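Local coordinates for Glyco_hydro_cc domain-containing protein (Blastomyces gilchristii, PDB 6UB0) that probably hydrolyses beta-1,3-glucan as a curdlan-specific exo-beta-1,3-glucanase of glycoside hydrolase family 128, holding laminaribiose in its glycan-binding cleft, at residues G218-S222 and V223-Y227. Sequence-based numbering, arbitrary orientation.
Sequences GALTS and VGKAY
T221 caps the first turn of helix 222-229 with its hydroxyl. From CB, which comes no nearer than 4.1 Å to the backbone N of V223, the side chain splits in two. With chi1 at 81° the oxygen branch is set between the backbone N and the carbonyl carbon of T221, and this turns OG1 in towards the amides that open the helix. The methyl branch, CG2, lies opposite the carbonyl carbon and takes no part in the bonds to these amides. OG1 accepts from G224 N at 3.2 Å along an almost straight line (173°); V223 N lies at the same distance from OG1 but its N-H is strongly bent (123°), so that bond is weak. The same oxygen also packs against CB of V223 and is hydrogen-bonded to the carbonyl O of L214, the residue that T221 meets through backbone bonds as well. This is a side-chain N-cap, placed where the short antiparallel hairpin of strands 215-216 and 219-220 passes directly into the last helix of a TIM-barrel glycosidase. The regular helical pattern starts at the cap residue itself: T221 O accepts from K225 N at 3.3 Å, and a weak bond from A226 N to S222 O follows. L220 lays both its methyls against the turn beyond the cap. CD2 rests 4.0 Å from CA of G224, where the lack of a side chain lets it approach the backbone, while CD1 borders the N of K225. The CB of S222 points away overall, though it still touches the start of V223, and its OG is hydrogen-bonded to E183 at the start of helix 183-199.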
loop_
_atom_site.group_PDB
_atom_site.type_symbol
_atom_site.label_atom_id
_atom_site.label_comp_id
_atom_site.label_asym_id
_atom_site.label_seq_id
_atom_site.Cartn_x
_atom_site.Cartn_y
_atom_site.Cartn_z
ATOM N N GLY A 218 14.277 14.166 -13.788
ATOM C CA GLY A 218 13.007 14.809 -14.159
ATOM C C GLY A 218 12.292 14.084 -15.282
ATOM O O GLY A 218 11.244 14.567 -15.659
ATOM N N ALA A 219 12.812 12.964 -15.795
ATOM C CA ALA A 219 12.220 12.241 -16.944
ATOM C C ALA A 219 11.748 10.842 -16.535
ATOM O O ALA A 219 12.486 10.191 -15.833
ATOM C CB ALA A 219 13.240 12.167 -18.061
ATOM N N LEU A 220 10.591 10.379 -17.030
ATOM C CA LEU A 220 10.166 8.953 -16.918
ATOM C C LEU A 220 11.292 8.104 -17.492
ATOM O O LEU A 220 11.745 8.412 -18.563
ATOM C CB LEU A 220 8.890 8.618 -17.694
ATOM C CG LEU A 220 7.544 9.083 -17.140
ATOM C CD1 LEU A 220 6.428 8.574 -18.025
ATOM C CD2 LEU A 220 7.312 8.615 -15.720
ATOM N N THR A 221 11.668 7.043 -16.792
ATOM C CA THR A 221 12.440 5.903 -17.345
ATOM C C THR A 221 11.506 5.066 -18.225
ATOM O O THR A 221 10.324 5.387 -18.304
ATOM C CB THR A 221 13.035 5.072 -16.198
ATOM O OG1 THR A 221 11.987 4.222 -15.718
ATOM C CG2 THR A 221 13.597 5.935 -15.087
ATOM N N SER A 222 11.998 3.973 -18.827
ATOM C CA SER A 222 11.159 3.085 -19.687
ATOM C C SER A 222 10.205 2.259 -18.821
ATOM O O SER A 222 9.106 1.844 -19.306
ATOM C CB SER A 222 11.985 2.193 -20.562
ATOM O OG SER A 222 12.179 0.940 -19.936
ATOM N N VAL A 223 10.616 2.018 -17.578
ATOM C CA VAL A 223 9.733 1.345 -16.586
ATOM C C VAL A 223 8.558 2.278 -16.251
ATOM O O VAL A 223 7.423 1.782 -16.177
ATOM C CB VAL A 223 10.538 0.912 -15.356
ATOM C CG1 VAL A 223 9.721 -0.023 -14.465
ATOM C CG2 VAL A 223 11.853 0.261 -15.766
ATOM N N GLY A 224 8.842 3.563 -16.041
ATOM C CA GLY A 224 7.855 4.649 -15.854
ATOM C C GLY A 224 6.758 4.651 -16.909
ATOM O O GLY A 224 5.548 4.692 -16.551
ATOM N N LYS A 225 7.146 4.673 -18.178
ATOM C CA LYS A 225 6.201 4.659 -19.327
ATOM C C LYS A 225 5.285 3.442 -19.288
ATOM O O LYS A 225 4.094 3.593 -19.569
ATOM C CB LYS A 225 6.946 4.565 -20.655
ATOM C CG LYS A 225 7.571 5.850 -21.163
ATOM C CD LYS A 225 8.535 5.576 -22.313
ATOM C CE LYS A 225 8.971 6.825 -23.050
ATOM N NZ LYS A 225 9.354 6.530 -24.455
ATOM N N ALA A 226 5.830 2.262 -19.017
ATOM C CA ALA A 226 5.054 1.008 -18.942
ATOM C C ALA A 226 3.982 1.131 -17.846
ATOM O O ALA A 226 2.817 0.690 -18.053
ATOM C CB ALA A 226 5.975 -0.147 -18.658
ATOM N N TYR A 227 4.380 1.606 -16.662
ATOM C CA TYR A 227 3.461 1.712 -15.514
ATOM C C TYR A 227 2.345 2.699 -15.892
ATOM O O TYR A 227 1.207 2.458 -15.511
ATOM C CB TYR A 227 4.201 2.149 -14.252
ATOM C CG TYR A 227 3.352 2.148 -13.007
ATOM C CD1 TYR A 227 2.693 1.004 -12.608
ATOM C CD2 TYR A 227 3.353 3.222 -12.141
ATOM C CE1 TYR A 227 1.925 0.966 -11.459
ATOM C CE2 TYR A 227 2.615 3.193 -10.967
ATOM C CZ TYR A 227 1.932 2.047 -10.594
ATOM O OH TYR A 227 1.156 1.990 -9.462
#